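Local structure of endo-beta-1,2-glucanase (Talaromyces funiculosus, 6IMV) at residues 298-302 with 303-307; 435-438 with 439-443. The protein hydrolyses beta-1,2-glucosidic linkages within beta-1,2-glucan chains, as an endo-acting glycoside hydrolase. One frame throughout, in Å; residues are numbered along the deposited sequence.

Contact 1: residues 298-302 with 303-307. With GLC (alpha-D-glucopyranose), chain D.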
# COMPACT_ATOMS: atom_id res chain seq x y z
N GLY A 298 16.35 1.85 -5.28
CA GLY A 298 15.39 1.64 -4.21
C GLY A 298 16.01 1.86 -2.83
O GLY A 298 17.21 2.09 -2.69
N TYR A 299 15.17 1.80 -1.80
CA TYR A 299 15.68 1.76 -0.44
C TYR A 299 16.20 0.34 -0.19
O TYR A 299 17.42 0.14 -0.00
CB TYR A 299 14.63 2.26 0.55
CG TYR A 299 15.20 2.58 1.91
CD1 TYR A 299 16.09 3.64 2.07
CD2 TYR A 299 14.91 1.81 3.02
CE1 TYR A 299 16.64 3.94 3.30
CE2 TYR A 299 15.44 2.10 4.26
CZ TYR A 299 16.32 3.16 4.40
OH TYR A 299 16.85 3.43 5.63
N TRP A 300 15.29 -0.64 -0.24
CA TRP A 300 15.64 -2.06 -0.37
C TRP A 300 15.32 -2.57 -1.78
O TRP A 300 15.76 -3.65 -2.14
CB TRP A 300 14.88 -2.91 0.65
CG TRP A 300 15.14 -2.52 2.07
CD1 TRP A 300 16.29 -2.72 2.77
CD2 TRP A 300 14.22 -1.86 2.95
NE1 TRP A 300 16.15 -2.20 4.03
CE2 TRP A 300 14.89 -1.69 4.18
CE3 TRP A 300 12.90 -1.39 2.83
CZ2 TRP A 300 14.29 -1.08 5.28
CZ3 TRP A 300 12.31 -0.79 3.91
CH2 TRP A 300 13.00 -0.63 5.12
N PHE A 301 14.55 -1.80 -2.54
CA PHE A 301 13.83 -2.24 -3.76
C PHE A 301 12.78 -3.30 -3.39
O PHE A 301 12.49 -4.20 -4.18
CB PHE A 301 14.79 -2.73 -4.85
CG PHE A 301 14.35 -2.39 -6.25
CD1 PHE A 301 14.69 -1.17 -6.81
CD2 PHE A 301 13.57 -3.27 -6.99
CE1 PHE A 301 14.27 -0.83 -8.09
CE2 PHE A 301 13.16 -2.94 -8.27
CZ PHE A 301 13.51 -1.72 -8.82
N SER A 302 12.23 -3.18 -2.18
CA SER A 302 10.97 -3.80 -1.81
C SER A 302 9.86 -3.20 -2.68
O SER A 302 9.85 -1.97 -2.90
CB SER A 302 10.67 -3.57 -0.34
OG SER A 302 9.32 -3.86 -0.04
N SER A 303 8.93 -4.05 -3.12
CA SER A 303 7.81 -3.63 -3.96
C SER A 303 7.03 -2.48 -3.29
O SER A 303 6.52 -1.61 -3.99
CB SER A 303 6.90 -4.79 -4.29
OG SER A 303 7.59 -5.78 -5.03
N HIS A 304 6.92 -2.50 -1.96
CA HIS A 304 6.07 -1.53 -1.23
C HIS A 304 6.53 -0.09 -1.50
O HIS A 304 5.71 0.82 -1.42
CB HIS A 304 6.02 -1.83 0.28
CG HIS A 304 7.14 -1.23 1.06
ND1 HIS A 304 8.40 -1.80 1.11
CD2 HIS A 304 7.20 -0.11 1.81
CE1 HIS A 304 9.19 -1.05 1.85
NE2 HIS A 304 8.48 -0.02 2.29
N GLU A 305 7.82 0.10 -1.83
CA GLU A 305 8.40 1.43 -2.05
C GLU A 305 7.75 2.16 -3.23
O GLU A 305 7.91 3.37 -3.36
CB GLU A 305 9.92 1.32 -2.26
CG GLU A 305 10.66 0.79 -1.05
CD GLU A 305 12.06 0.25 -1.34
OE1 GLU A 305 12.64 0.61 -2.38
OE2 GLU A 305 12.56 -0.55 -0.52
N THR A 306 7.01 1.43 -4.08
CA THR A 306 6.40 1.92 -5.32
C THR A 306 4.95 2.38 -5.09
O THR A 306 4.30 2.84 -6.02
CB THR A 306 6.52 0.84 -6.39
OG1 THR A 306 7.92 0.63 -6.63
CG2 THR A 306 5.84 1.18 -7.70
N TRP A 307 4.47 2.30 -3.84
CA TRP A 307 3.10 2.60 -3.38
C TRP A 307 2.53 3.89 -3.99
O TRP A 307 1.33 3.94 -4.28
CB TRP A 307 3.12 2.70 -1.86
CG TRP A 307 1.82 2.64 -1.12
CD1 TRP A 307 0.77 3.51 -1.18
CD2 TRP A 307 1.51 1.71 -0.05
NE1 TRP A 307 -0.18 3.16 -0.26
CE2 TRP A 307 0.25 2.07 0.46
CE3 TRP A 307 2.19 0.63 0.52
CZ2 TRP A 307 -0.36 1.37 1.49
CZ3 TRP A 307 1.59 -0.06 1.55
CH2 TRP A 307 0.33 0.30 2.03
C1 GLC D . 10.98 3.76 6.29
C2 GLC D . 9.52 3.57 5.95
C3 GLC D . 9.36 2.74 4.69
C4 GLC D . 10.08 3.42 3.54
C5 GLC D . 11.55 3.61 3.92
C6 GLC D . 12.29 4.42 2.86
O1 GLC D . 11.48 2.45 6.65
O2 GLC D . 8.91 2.87 7.05
O3 GLC D . 7.98 2.57 4.35
O4 GLC D . 9.91 2.64 2.35
O5 GLC D . 11.66 4.30 5.17
O6 GLC D . 11.73 5.73 2.73
O HOH W 1 9.92 -1.07 -5.49
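At Ser302 the backbone passes from an irregular loop into the 3-10 segment 303-307, and Glu305 N reaches back to Ser302 O (3.1 Å). The side chain of Glu305 returns in the same direction. Its CG stands anti to the carbonyl carbon (chi1 -64°), and the chain runs extended from there to the carboxylate. OE2 takes the amide of Trp300 (Trp300 N to Glu305 OE2 2.7 Å) on its syn side, 26° out of the carboxylate plane. Glu305 OE1 takes Tyr299 N at 2.9 Å, from well above that plane. The amides of Phe301 and Ser302 add weak bonds to OE1 and OE2 respectively.

Ser302 OG lies at the edge of the His304 ring and shares a hydrogen bond of 2.5 Å with His304 ND1; either atom could be the donor. OG also accepts a hydrogen bond from Ser346 N. The far nitrogen of the ring, His304 NE2, donates to O4 of the glucose (3.0 Å) and weakly to its O3. CE1 of His304 lies at the edge of the Trp300 indole, near its plane, 3.7 Å from CZ3. The glucose C6 sits over one face of the Tyr299 ring (3.6 Å from CG), and Glu250 and Asp247 bind the same sugar. This unit is consistent with part of the bound sophorose.

With Glu305 replaced by an alanine, the amides of Tyr299 and Trp300 are likely to lose their acceptor, and the loop that carries both rings could shift.

Four successive N-H groups thus converge on one buried carboxylate. They hold its rotation and probably steady the backbone from which the Tyr299 ring reaches the sugar, while Ser302 orients the histidine that binds it.

Contact 2: residues 435-438 with 439-443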
# COMPACT_ATOMS: atom_id res chain seq x y z
N SER A 435 -0.22 -7.06 2.75
CA SER A 435 0.19 -8.24 1.95
C SER A 435 -0.91 -8.73 1.01
O SER A 435 -0.69 -9.66 0.25
CB SER A 435 0.70 -9.38 2.82
OG SER A 435 -0.37 -10.08 3.43
N LYS A 436 -2.10 -8.12 1.05
CA LYS A 436 -3.27 -8.68 0.34
C LYS A 436 -3.99 -7.62 -0.49
O LYS A 436 -4.29 -7.84 -1.67
CB LYS A 436 -4.23 -9.29 1.35
CG LYS A 436 -3.72 -10.56 2.03
CD LYS A 436 -4.61 -11.01 3.17
CE LYS A 436 -5.99 -11.44 2.74
NZ LYS A 436 -5.92 -12.51 1.71
N VAL A 437 -4.33 -6.49 0.13
CA VAL A 437 -5.22 -5.51 -0.46
C VAL A 437 -4.41 -4.46 -1.24
O VAL A 437 -5.00 -3.70 -2.02
CB VAL A 437 -6.15 -4.88 0.60
CG1 VAL A 437 -7.12 -3.87 -0.01
CG2 VAL A 437 -6.89 -5.96 1.35
N SER A 438 -3.08 -4.44 -1.06
CA SER A 438 -2.18 -3.72 -1.99
C SER A 438 -2.37 -4.28 -3.41
O SER A 438 -2.53 -3.53 -4.38
CB SER A 438 -0.74 -3.84 -1.54
OG SER A 438 -0.43 -5.20 -1.26
N THR A 439 -2.35 -5.61 -3.52
CA THR A 439 -2.51 -6.31 -4.77
C THR A 439 -3.91 -6.04 -5.34
O THR A 439 -4.05 -5.73 -6.52
CB THR A 439 -2.27 -7.81 -4.61
OG1 THR A 439 -0.99 -7.96 -4.00
CG2 THR A 439 -2.32 -8.55 -5.94
N VAL A 440 -4.93 -6.12 -4.49
CA VAL A 440 -6.30 -5.83 -4.89
C VAL A 440 -6.35 -4.43 -5.51
O VAL A 440 -6.89 -4.26 -6.62
CB VAL A 440 -7.29 -5.99 -3.73
CG1 VAL A 440 -8.67 -5.45 -4.09
CG2 VAL A 440 -7.37 -7.44 -3.28
N ASN A 441 -5.76 -3.44 -4.83
CA ASN A 441 -5.80 -2.05 -5.29
C ASN A 441 -5.06 -1.90 -6.63
O ASN A 441 -5.47 -1.11 -7.47
CB ASN A 441 -5.32 -1.08 -4.21
CG ASN A 441 -6.44 -0.68 -3.28
OD1 ASN A 441 -7.48 -0.21 -3.75
ND2 ASN A 441 -6.26 -0.87 -1.98
N ALA A 442 -4.00 -2.69 -6.84
CA ALA A 442 -3.29 -2.70 -8.13
C ALA A 442 -4.18 -3.31 -9.24
O ALA A 442 -4.22 -2.81 -10.35
CB ALA A 442 -1.98 -3.42 -7.99
N ILE A 443 -4.89 -4.40 -8.92
CA ILE A 443 -5.83 -5.04 -9.86
C ILE A 443 -6.90 -4.03 -10.30
O ILE A 443 -7.30 -4.04 -11.45
CB ILE A 443 -6.44 -6.31 -9.24
CG1 ILE A 443 -5.44 -7.46 -9.21
CG2 ILE A 443 -7.74 -6.70 -9.94
CD1 ILE A 443 -5.83 -8.62 -8.31
O HOH W 2 -1.03 -10.10 -2.50
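The amide of Asn441 is the one flat side-chain group in 435-443, and Val437, one helical turn earlier, packs against it. Val437 CG1 stands to one side of the amide plane, by its nitrogen end, 3.7 Å from Asn441 ND2. The two side chains run at a slant to each other. CG1 is anti to the backbone N of Val437 (chi1 -178°), which brings this methyl to the amide nitrogen. ND2 has its main polar partner elsewhere: it donates to Leu85 O on helix 80-94. Asn441 CB rests 3.4 Å from Val437 O. Val437 O also accepts the backbone bond of Asn441 N at 2.9 Å.

Ser438 O is bound in the same way by Ala442 N (3.0 Å). The bond from Val440 N to Lys436 O is weak. This i to i+4 pattern is that of an alpha helix, here 433-443, which follows strand 427-432 directly. With OG between its own backbone N and carbonyl carbon (chi1 49°), Ser438 can turn back and hydrogen-bond the O of Asp434, a residue that with Thr432 lines a pocket holding a beta-D-glucopyranose.

Near the start of the helix a water spans one turn. It donates to Ser435 O and lies 2.6 Å from Thr439 OG1, hydrogen-bonded to both. Val440 CG2 lies against Lys436 O at 3.5 Å, and Val440 CB is 4.3 Å from Val437 CG1 in a loose apolar contact. Around the helix, the ammonium of Lys436 forms a salt bridge with Glu41 and bonds the carbonyl oxygens of Tyr414 and Ser416, while Val440 packs on helix 30-41, Ala442 on helix 387-392 and Thr439 on helix 394-405.

From the N terminus, contact 1 comes first, in the loop between strand 290-296 and helix 318-337. Contact 2 follows within helix 433-443. Each is local and closes only a turn of the chain. They lie in series, neither enclosing nor crossing the other. Their centres are 15 Å apart and their nearest atoms about 5 Å, without touching. Shared neighbours join them instead. His304 and Ser438 both pack on Tyr384. Helix 387-392 receives Ser303 and Thr306 from contact 1, and Ser438 and Ala442 from contact 2. Helix 80-94 meets Trp307 from one and Asn441 from the other, both at Leu85.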